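Local coordinates for protein methyl-accepting chemotaxis sensory transducer (Anaeromyxobacter dehalogenans, PDB 4K08) that probably senses small-molecule signals in the periplasm through a PAS-like Cache domain and passes them on to the chemotaxis machinery, at residues E6-V11 / S139-D144; W59-E64 / E95-V100; Y84-G89 / D109-K114; R103-V108 / I124-Q129. One frame throughout, in Å; residues are numbered along the deposited sequence.

Contact 1: residues E6-V11 / S139-D144; sequences ERQAKV and SGLYVD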
# COMPACT_ATOMS: atom_id res chain seq x y z
N GLU A 6 -0.52 14.53 12.92
CA GLU A 6 -1.97 14.39 12.81
C GLU A 6 -2.36 13.79 11.45
O GLU A 6 -3.21 12.89 11.37
CB GLU A 6 -2.66 15.74 13.01
CG GLU A 6 -4.14 15.76 12.58
N ARG A 7 -1.74 14.30 10.39
CA ARG A 7 -1.94 13.77 9.05
C ARG A 7 -1.39 12.34 8.93
O ARG A 7 -1.99 11.49 8.27
CB ARG A 7 -1.27 14.66 8.00
CG ARG A 7 -1.73 16.11 8.00
CD ARG A 7 -1.07 16.91 6.87
NE ARG A 7 -1.45 16.39 5.55
CZ ARG A 7 -0.69 16.47 4.45
NH1 ARG A 7 0.51 17.06 4.48
NH2 ARG A 7 -1.15 15.95 3.30
N GLN A 8 -0.24 12.09 9.57
CA GLN A 8 0.33 10.74 9.55
C GLN A 8 -0.59 9.80 10.28
O GLN A 8 -0.74 8.66 9.87
CB GLN A 8 1.72 10.69 10.19
CG GLN A 8 2.83 11.22 9.30
CD GLN A 8 4.21 10.91 9.86
OE1 GLN A 8 5.08 11.77 9.88
NE2 GLN A 8 4.41 9.67 10.31
N ALA A 9 -1.19 10.27 11.37
CA ALA A 9 -2.16 9.46 12.11
C ALA A 9 -3.37 9.15 11.24
O ALA A 9 -3.94 8.08 11.33
CB ALA A 9 -2.60 10.17 13.39
N LYS A 10 -3.78 10.08 10.39
CA LYS A 10 -4.93 9.80 9.54
C LYS A 10 -4.60 8.78 8.45
O LYS A 10 -5.43 7.94 8.14
CB LYS A 10 -5.51 11.06 8.91
CG LYS A 10 -6.74 10.74 8.06
CD LYS A 10 -7.67 11.89 7.94
CE LYS A 10 -8.90 11.52 7.13
NZ LYS A 10 -9.63 12.78 6.76
N VAL A 11 -3.42 8.88 7.85
CA VAL A 11 -2.96 7.90 6.87
C VAL A 11 -2.86 6.52 7.56
O VAL A 11 -3.37 5.51 7.05
CB VAL A 11 -1.61 8.32 6.26
CG1 VAL A 11 -0.97 7.17 5.48
CG2 VAL A 11 -1.82 9.55 5.33
N SER A 139 -0.63 3.30 1.98
CA SER A 139 -1.17 4.58 1.51
C SER A 139 -0.26 5.65 2.09
O SER A 139 0.38 5.40 3.13
CB SER A 139 -2.62 4.81 1.98
OG SER A 139 -3.16 5.99 1.40
N GLY A 140 -0.15 6.80 1.44
CA GLY A 140 0.69 7.87 1.95
C GLY A 140 0.09 9.27 1.78
O GLY A 140 -0.88 9.47 1.04
N LEU A 141 0.68 10.25 2.47
CA LEU A 141 0.33 11.66 2.28
C LEU A 141 1.47 12.35 1.53
O LEU A 141 2.66 11.93 1.59
CB LEU A 141 0.09 12.35 3.64
CG LEU A 141 1.37 12.29 4.53
CD1 LEU A 141 2.11 13.60 4.51
CD2 LEU A 141 1.06 11.92 5.96
N TYR A 142 1.12 13.41 0.84
CA TYR A 142 2.08 14.22 0.14
C TYR A 142 2.43 15.37 1.09
O TYR A 142 1.56 16.18 1.47
CB TYR A 142 1.54 14.68 -1.21
CG TYR A 142 1.37 13.48 -2.13
CD1 TYR A 142 2.45 13.05 -2.95
CD2 TYR A 142 0.17 12.73 -2.15
CE1 TYR A 142 2.34 11.90 -3.76
CE2 TYR A 142 0.03 11.58 -2.97
CZ TYR A 142 1.11 11.18 -3.77
OH TYR A 142 1.01 10.07 -4.58
N VAL A 143 3.69 15.36 1.52
CA VAL A 143 4.21 16.32 2.50
C VAL A 143 3.78 17.75 2.20
O VAL A 143 3.34 18.44 3.11
CB VAL A 143 5.74 16.29 2.63
CG1 VAL A 143 6.22 17.43 3.57
CG2 VAL A 143 6.24 14.91 3.12
N ASP A 144 3.88 18.18 0.94
CA ASP A 144 3.52 19.56 0.60
C ASP A 144 2.00 19.77 0.46
O ASP A 144 1.28 18.99 -0.19
CB ASP A 144 4.23 19.98 -0.69
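Leu141 of strand 135-142 packs against helix 5-30, where it meets Val11. The close-packed part is apolar: Val11 CG2 lies 3.8 Å from Leu141 CD2, and Leu141 CD2 also meets Gln8 CG at 3.8 Å. The other branch of Val11, CG1, is set anti to the backbone N (chi1 167°) and comes down on the strand itself, 3.2 Å from Ser139 O.

Toward the N-terminal end of the helical segment the contact becomes looser and more polar. The Arg7 chain bends at chi3, bringing its guanidinium over Leu141 CD1 with one face while the edge turns to the end of the strand. There NH2 donates to Tyr142 O at 3.3 Å, 40° out of the carbonyl plane, and NH1 adds weak bonds to Tyr142 O and Val143 O. An alanine here would remove the guanidinium and would probably leave Leu141 CD1 less covered and the carbonyls of Tyr142 and Val143 without this donor. The two segments run nearly antiparallel, at 154°, as the long N-terminal helix of the Cache domain packs on its sheet. Apolar contact thus fixes the helix on the strand, whereas the arginine grips main-chain oxygens at the strand's end.

Contact 2: residues W59-E64 / E95-V100; sequences WVNDLE and EFVRTV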
# COMPACT_ATOMS: atom_id res chain seq x y z
N TRP A 59 -2.32 1.01 -2.42
CA TRP A 59 -1.80 0.07 -3.40
C TRP A 59 -1.47 -1.22 -2.65
O TRP A 59 -1.38 -1.24 -1.43
CB TRP A 59 -0.49 0.59 -4.09
CG TRP A 59 0.70 0.53 -3.12
CD1 TRP A 59 1.58 -0.54 -2.91
CD2 TRP A 59 1.10 1.55 -2.18
NE1 TRP A 59 2.51 -0.21 -1.94
CE2 TRP A 59 2.22 1.03 -1.44
CE3 TRP A 59 0.63 2.83 -1.88
CZ2 TRP A 59 2.88 1.76 -0.45
CZ3 TRP A 59 1.31 3.59 -0.87
CH2 TRP A 59 2.42 3.04 -0.17
N VAL A 60 -1.26 -2.29 -3.40
CA VAL A 60 -0.87 -3.54 -2.82
C VAL A 60 0.34 -4.06 -3.58
O VAL A 60 0.33 -4.12 -4.82
CB VAL A 60 -2.00 -4.60 -2.92
CG1 VAL A 60 -1.47 -5.96 -2.34
CG2 VAL A 60 -3.29 -4.11 -2.21
N ASN A 61 1.39 -4.43 -2.86
CA ASN A 61 2.46 -5.20 -3.49
C ASN A 61 2.76 -6.45 -2.67
O ASN A 61 2.29 -6.55 -1.55
CB ASN A 61 3.73 -4.36 -3.74
CG ASN A 61 4.40 -3.87 -2.44
OD1 ASN A 61 4.12 -2.76 -1.96
ND2 ASN A 61 5.30 -4.69 -1.90
N ASP A 62 3.52 -7.40 -3.23
CA ASP A 62 3.86 -8.62 -2.47
C ASP A 62 5.31 -8.56 -2.01
O ASP A 62 5.97 -7.49 -2.11
CB ASP A 62 3.59 -9.95 -3.23
CG ASP A 62 4.49 -10.14 -4.47
OD1 ASP A 62 5.60 -9.55 -4.60
OD2 ASP A 62 4.05 -10.92 -5.35
N LEU A 63 5.81 -9.69 -1.50
CA LEU A 63 7.09 -9.67 -0.80
C LEU A 63 8.31 -9.83 -1.69
O LEU A 63 9.43 -9.65 -1.23
CB LEU A 63 7.08 -10.74 0.33
CG LEU A 63 5.97 -10.47 1.37
CD1 LEU A 63 5.95 -11.60 2.40
CD2 LEU A 63 6.14 -9.11 2.06
N GLU A 64 8.11 -10.15 -2.97
CA GLU A 64 9.22 -10.29 -3.90
C GLU A 64 10.23 -9.10 -3.88
O GLU A 64 11.42 -9.35 -3.80
CB GLU A 64 8.71 -10.60 -5.33
CG GLU A 64 9.82 -11.01 -6.32
CD GLU A 64 9.28 -11.42 -7.69
OE1 GLU A 64 8.05 -11.70 -7.82
OE2 GLU A 64 10.08 -11.44 -8.66
N GLU A 95 12.19 -1.30 0.69
CA GLU A 95 12.12 -0.78 2.05
C GLU A 95 10.75 -1.07 2.71
O GLU A 95 10.68 -1.30 3.91
CB GLU A 95 12.48 0.71 2.10
CG GLU A 95 13.98 0.98 1.89
CD GLU A 95 14.86 0.30 2.94
OE1 GLU A 95 14.71 0.65 4.14
OE2 GLU A 95 15.67 -0.60 2.58
N PHE A 96 9.67 -1.08 1.93
CA PHE A 96 8.37 -1.51 2.47
C PHE A 96 8.45 -2.96 2.98
O PHE A 96 7.94 -3.28 4.05
CB PHE A 96 7.27 -1.48 1.40
CG PHE A 96 6.98 -0.12 0.83
CD1 PHE A 96 7.36 1.04 1.50
CD2 PHE A 96 6.28 0.00 -0.37
CE1 PHE A 96 7.08 2.29 0.96
CE2 PHE A 96 6.01 1.26 -0.92
CZ PHE A 96 6.39 2.40 -0.25
N VAL A 97 9.02 -3.82 2.16
CA VAL A 97 9.06 -5.25 2.48
C VAL A 97 9.92 -5.47 3.72
O VAL A 97 9.53 -6.24 4.60
CB VAL A 97 9.53 -6.12 1.26
CG1 VAL A 97 9.98 -7.60 1.70
CG2 VAL A 97 8.46 -6.12 0.19
N ARG A 98 11.07 -4.77 3.81
CA ARG A 98 11.94 -4.88 5.00
C ARG A 98 11.22 -4.38 6.25
O ARG A 98 11.32 -4.98 7.30
CB ARG A 98 13.24 -4.08 4.83
CG ARG A 98 14.26 -4.71 3.88
CD ARG A 98 15.65 -4.07 4.09
NE ARG A 98 16.08 -3.30 2.92
CZ ARG A 98 16.32 -3.85 1.72
NH1 ARG A 98 16.69 -3.06 0.68
NH2 ARG A 98 16.16 -5.19 1.55
N THR A 99 10.49 -3.29 6.12
CA THR A 99 9.77 -2.70 7.24
C THR A 99 8.68 -3.63 7.76
O THR A 99 8.52 -3.78 8.97
CB THR A 99 9.08 -1.38 6.80
OG1 THR A 99 10.09 -0.48 6.33
CG2 THR A 99 8.30 -0.75 7.95
N VAL A 100 7.87 -4.22 6.87
CA VAL A 100 6.79 -5.06 7.37
C VAL A 100 7.39 -6.42 7.81
O VAL A 100 6.93 -6.97 8.80
CB VAL A 100 5.61 -5.31 6.38
CG1 VAL A 100 5.01 -3.92 5.82
CG2 VAL A 100 6.03 -6.25 5.27
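Trp59 and Phe96 bring the sheet and helix 92-103 together, their six-membered rings nearly parallel (29°) but slid apart, with centroids 5.3 Å from each other. From CB, the indole is carried by a chi1 of 73°, which sets CG between the backbone N and the carbonyl carbon and directs the ring toward the helix. On the pyrrole side NE1 donates to Asn61 OD1 at 3.0 Å, with the oxygen in the indole plane and the N-H in the amide's carbonyl plane. Farther out, CE2 approaches Phe96 CE2, CZ2 comes within 3.2 Å of that same atom, and the outermost CH2 faces Phe96 CZ. A leucine in place of Trp59 would probably leave Asn61 OD1 without its indole donor and open a gap beside Phe96.

Here the helix crosses strand 59-62 at 78°, covering one face of the antiparallel sheet of this PAS-like Cache fold; Val127 of strand 120-130 touches both rings. Asn61 is held from two ends, since ND2 also donates to Asp62 O at 2.9 Å, and OD1 lies at the edge of the Phe96 ring. Farther along the segment, Leu63 CD2 reaches Val97 CG1 at 4.1 Å and Val100 CG2 at 4.3 Å, while Asp62 OD1 accepts from Glu64 N in an Asx turn.

Contact 3: residues Y84-G89 / D109-K114; sequences YRDPNG and DYLWPK. With ACT (acetate ion), chain C.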
# COMPACT_ATOMS: atom_id res chain seq x y z
N TYR A 84 13.33 -1.16 -8.06
CA TYR A 84 12.61 0.09 -8.40
C TYR A 84 13.17 1.19 -7.47
O TYR A 84 13.15 1.03 -6.25
CB TYR A 84 11.09 -0.05 -8.17
CG TYR A 84 10.33 1.23 -8.52
CD1 TYR A 84 10.56 2.41 -7.80
CD2 TYR A 84 9.47 1.27 -9.61
CE1 TYR A 84 9.89 3.63 -8.13
CE2 TYR A 84 8.78 2.45 -9.93
CZ TYR A 84 9.04 3.64 -9.19
OH TYR A 84 8.37 4.80 -9.46
N ARG A 85 13.72 2.26 -8.04
CA ARG A 85 14.23 3.37 -7.22
C ARG A 85 13.51 4.68 -7.51
O ARG A 85 13.20 4.95 -8.64
CB ARG A 85 15.73 3.61 -7.48
CG ARG A 85 16.62 2.40 -7.22
CD ARG A 85 18.11 2.74 -7.54
NE ARG A 85 18.93 1.54 -7.35
CZ ARG A 85 19.55 1.22 -6.22
NH1 ARG A 85 19.48 2.01 -5.14
NH2 ARG A 85 20.27 0.09 -6.18
N ASP A 86 13.31 5.53 -6.49
CA ASP A 86 12.81 6.87 -6.75
C ASP A 86 14.02 7.71 -7.26
O ASP A 86 15.12 7.15 -7.40
CB ASP A 86 12.10 7.45 -5.50
CG ASP A 86 13.07 7.80 -4.34
OD1 ASP A 86 14.32 7.78 -4.50
OD2 ASP A 86 12.53 8.12 -3.23
N PRO A 87 13.82 9.02 -7.56
CA PRO A 87 14.94 9.78 -8.14
C PRO A 87 16.08 10.01 -7.17
O PRO A 87 17.13 10.46 -7.63
CB PRO A 87 14.31 11.14 -8.52
CG PRO A 87 12.83 10.82 -8.75
CD PRO A 87 12.53 9.74 -7.71
N ASN A 88 15.89 9.80 -5.87
CA ASN A 88 17.05 9.87 -4.98
C ASN A 88 17.69 8.48 -4.79
O ASN A 88 18.50 8.27 -3.88
CB ASN A 88 16.74 10.51 -3.62
CG ASN A 88 18.03 10.84 -2.83
OD1 ASN A 88 19.04 11.23 -3.41
ND2 ASN A 88 18.00 10.63 -1.52
N GLY A 89 17.34 7.55 -5.67
CA GLY A 89 17.94 6.22 -5.62
C GLY A 89 17.34 5.26 -4.60
O GLY A 89 17.83 4.13 -4.46
N ASP A 109 9.38 6.94 3.99
CA ASP A 109 9.32 8.14 3.17
C ASP A 109 10.11 7.96 1.89
O ASP A 109 11.06 7.20 1.84
CB ASP A 109 9.71 9.40 3.97
CG ASP A 109 11.02 9.27 4.67
OD1 ASP A 109 12.03 8.84 4.04
OD2 ASP A 109 11.06 9.60 5.88
N TYR A 110 9.67 8.60 0.82
CA TYR A 110 10.27 8.42 -0.50
C TYR A 110 9.61 9.46 -1.41
O TYR A 110 8.76 10.23 -0.95
CB TYR A 110 10.01 6.98 -1.07
CG TYR A 110 8.53 6.59 -1.06
CD1 TYR A 110 7.92 6.17 0.12
CD2 TYR A 110 7.74 6.64 -2.23
CE1 TYR A 110 6.54 5.79 0.14
CE2 TYR A 110 6.34 6.26 -2.21
CZ TYR A 110 5.77 5.86 -1.02
OH TYR A 110 4.44 5.49 -0.96
N LEU A 111 10.01 9.47 -2.68
CA LEU A 111 9.48 10.40 -3.66
C LEU A 111 8.57 9.64 -4.62
O LEU A 111 8.98 8.62 -5.20
CB LEU A 111 10.63 11.02 -4.48
CG LEU A 111 11.69 11.81 -3.68
CD1 LEU A 111 13.05 11.87 -4.45
CD2 LEU A 111 11.09 13.22 -3.38
N TRP A 112 7.38 10.19 -4.85
CA TRP A 112 6.36 9.54 -5.69
C TRP A 112 5.42 10.63 -6.22
O TRP A 112 5.11 11.60 -5.51
CB TRP A 112 5.53 8.52 -4.88
CG TRP A 112 4.79 7.58 -5.81
CD1 TRP A 112 3.52 7.73 -6.34
CD2 TRP A 112 5.29 6.32 -6.29
NE1 TRP A 112 3.22 6.62 -7.13
CE2 TRP A 112 4.30 5.75 -7.12
CE3 TRP A 112 6.50 5.63 -6.09
CZ2 TRP A 112 4.47 4.51 -7.76
CZ3 TRP A 112 6.67 4.36 -6.73
CH2 TRP A 112 5.66 3.84 -7.57
N PRO A 113 5.00 10.50 -7.49
CA PRO A 113 4.10 11.54 -8.03
C PRO A 113 2.71 11.56 -7.39
O PRO A 113 2.19 10.56 -6.85
CB PRO A 113 3.96 11.20 -9.51
CG PRO A 113 4.53 9.80 -9.69
CD PRO A 113 5.35 9.45 -8.47
N LYS A 114 2.10 12.73 -7.47
CA LYS A 114 0.69 12.89 -7.15
C LYS A 114 -0.12 12.23 -8.29
O LYS A 114 0.34 12.18 -9.44
CB LYS A 114 0.36 14.39 -7.02
CG LYS A 114 0.81 14.95 -5.65
CD LYS A 114 0.40 16.42 -5.43
CE LYS A 114 0.73 16.86 -4.00
NZ LYS A 114 0.55 18.37 -3.77
C ACT C . 2.94 4.77 -3.90
O ACT C . 2.05 4.91 -4.82
OXT ACT C . 3.10 5.70 -3.07
CH3 ACT C . 3.83 3.52 -3.76
O HOH W 1 9.31 7.41 -7.93
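Asp86 supplies the direct hydrogen bond between the 84-89 loop and strand 105-113: its OD2 accepts from Leu111 N at 2.9 Å, on the anti side and 24° out of the carboxylate plane. The other oxygen, OD1, serves its own loop, with Lys90 N as a donor and a weak bond from Asn88 N, so both ends of the carboxylate are occupied. A water adds an indirect link, donating to Leu111 O and lying 3.2 Å from Tyr84 OH at the edge of the tyrosine ring.

Among the apolar contacts, Leu111 CD1 rests against Pro87 CD at 3.9 Å and Asn88 CB at 4.0 Å, on the type I turn from Asp86 to Gly89.

The aromatic contact is made by Tyr84: with CG anti to the backbone N (chi1 -180°) the ring is carried out to Trp112. The planes lie at 26°, but the rings are slid apart and barely overlap, and Tyr84 OH comes 3.2 Å from Trp112 CZ3.

On the inner side of the strand, Tyr110 OH donates to acetate OXT at 2.5 Å, and acetate O sits over one face of the Trp112 indole. Tyr57, His70 and Lys123 also bind this acetate, probably from the crystallisation liquor; it occupies a pocket consistent with the ligand-binding site of Cache sensor domains.

Contact 4: residues R103-V108 / I124-Q129; sequences RGSGFV and ISFVTQ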
# COMPACT_ATOMS: atom_id res chain seq x y z
N ARG A 103 9.15 -5.26 11.16
CA ARG A 103 8.42 -4.54 12.23
C ARG A 103 6.89 -4.74 12.23
O ARG A 103 6.19 -4.24 13.13
CB ARG A 103 8.74 -3.06 12.15
N GLY A 104 6.37 -5.45 11.23
CA GLY A 104 4.94 -5.65 11.06
C GLY A 104 4.29 -4.53 10.24
O GLY A 104 3.41 -4.76 9.39
N SER A 105 4.72 -3.30 10.47
CA SER A 105 4.11 -2.15 9.82
C SER A 105 4.99 -0.96 10.17
O SER A 105 5.91 -1.11 11.00
CB SER A 105 2.70 -1.95 10.34
OG SER A 105 2.77 -1.55 11.69
N GLY A 106 4.74 0.19 9.54
CA GLY A 106 5.52 1.41 9.83
C GLY A 106 5.49 2.46 8.72
O GLY A 106 4.96 2.20 7.63
N PHE A 107 6.06 3.63 8.99
CA PHE A 107 6.16 4.70 7.97
C PHE A 107 7.44 4.57 7.14
O PHE A 107 8.50 4.21 7.66
CB PHE A 107 6.13 6.09 8.62
CG PHE A 107 4.81 6.43 9.24
CD1 PHE A 107 3.75 6.90 8.44
CD2 PHE A 107 4.59 6.22 10.59
CE1 PHE A 107 2.52 7.18 9.01
CE2 PHE A 107 3.37 6.50 11.15
CZ PHE A 107 2.33 6.99 10.36
N VAL A 108 7.34 4.85 5.84
CA VAL A 108 8.51 4.89 4.97
C VAL A 108 8.31 6.15 4.13
O VAL A 108 7.19 6.38 3.61
CB VAL A 108 8.63 3.65 4.01
CG1 VAL A 108 9.80 3.84 3.02
CG2 VAL A 108 8.81 2.34 4.80
N ILE A 124 5.07 10.42 2.49
CA ILE A 124 5.25 9.62 3.68
C ILE A 124 4.11 8.59 3.73
O ILE A 124 2.93 8.97 3.82
CB ILE A 124 5.25 10.49 4.99
CG1 ILE A 124 6.40 11.53 4.95
CG2 ILE A 124 5.40 9.59 6.19
CD1 ILE A 124 6.38 12.51 6.13
N SER A 125 4.44 7.30 3.65
CA SER A 125 3.40 6.27 3.60
C SER A 125 3.43 5.37 4.82
O SER A 125 4.52 5.06 5.37
CB SER A 125 3.54 5.44 2.33
OG SER A 125 3.20 6.21 1.19
N PHE A 126 2.25 4.96 5.27
CA PHE A 126 2.16 3.84 6.20
C PHE A 126 1.90 2.53 5.44
O PHE A 126 0.95 2.44 4.64
CB PHE A 126 1.07 4.06 7.24
CG PHE A 126 1.20 3.15 8.45
CD1 PHE A 126 2.19 3.40 9.42
CD2 PHE A 126 0.37 2.05 8.60
CE1 PHE A 126 2.32 2.57 10.54
CE2 PHE A 126 0.50 1.21 9.72
CZ PHE A 126 1.48 1.47 10.69
N VAL A 127 2.76 1.53 5.68
CA VAL A 127 2.58 0.20 5.10
C VAL A 127 2.32 -0.86 6.16
O VAL A 127 2.84 -0.81 7.28
CB VAL A 127 3.78 -0.25 4.27
CG1 VAL A 127 3.87 0.60 2.99
CG2 VAL A 127 5.11 -0.25 5.13
N THR A 128 1.50 -1.82 5.79
CA THR A 128 1.16 -2.91 6.70
C THR A 128 1.15 -4.21 5.91
O THR A 128 1.26 -4.19 4.70
CB THR A 128 -0.18 -2.64 7.40
OG1 THR A 128 -0.33 -3.58 8.47
CG2 THR A 128 -1.32 -2.75 6.40
N GLN A 129 1.04 -5.35 6.58
CA GLN A 129 1.10 -6.61 5.84
C GLN A 129 -0.13 -7.44 6.12
O GLN A 129 -0.77 -7.30 7.17
CB GLN A 129 2.36 -7.43 6.23
CG GLN A 129 2.28 -7.94 7.64
CD GLN A 129 3.52 -8.70 8.08
OE1 GLN A 129 4.39 -9.09 7.25
NE2 GLN A 129 3.61 -8.94 9.39
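A chi1 of -163° swings the Phe126 ring away from its own main-chain nitrogen and leans it over the neighbouring strand toward Gly106, while Phe107, at chi1 -68°, stands its ring up beside it. The result is an edge-to-face pair: Phe126 CD1 points at the centre of the Phe107 ring from 3.6 Å above its plane, with centroids 4.9 Å apart and planes at 65°. The far rim of Phe126 lies across the glycine, CE1 being 3.5 Å from Gly106 CA, and CZ touches Ser105 OG. Gly106 adopts backbone angles that would jam a CB against the preceding carbonyl oxygen. Ile124 CG2 packs on Phe107 CD1 at 3.9 Å.

Beneath these side chains the two strands form an antiparallel hairpin ladder. Gly106 and Val127 make a hydrogen-bonded pair, Val127 N to Gly106 O being nearly straight; Val108 and Ser125 make the next, with both bonds 2.9 Å long. Phe107 and Phe126 sit between them as a non-hydrogen-bonded pair, and Phe107 CA adds a C-H contact to Ser125 O at 3.1 Å.

The phenylalanines face helix 5-30, where Gln8, Arg12 and Val15 meet them, whereas Val108 and Val127 turn to Phe96 of helix 92-103. Main-chain bonds therefore hold the strands in register, while their alternation places the two phenylalanines toward one helix and the two valines toward the other.

All four contacts converge on one antiparallel sheet of the Cache domain. Contact 1 joins the N-terminal helix 5-30 to strand 135-142, so it spans almost the whole modelled chain and encloses the other three. Contact 2 puts helix 92-103 against strand 59-62 and closes before contact 4 opens; contact 3 alternates with each of these along the sequence. Contacts 2 and 4 have centres only about 9 Å apart, contacts 1 and 2 about 19 Å. Contacts 3 and 4 share strand 105-113 and are tied by Tyr110 OH and Ser125 OG, 2.6 Å apart. The sheet thus connects the long helix with the acetate-occupied pocket, consistent with a sensor domain whose pocket and helix share one sheet.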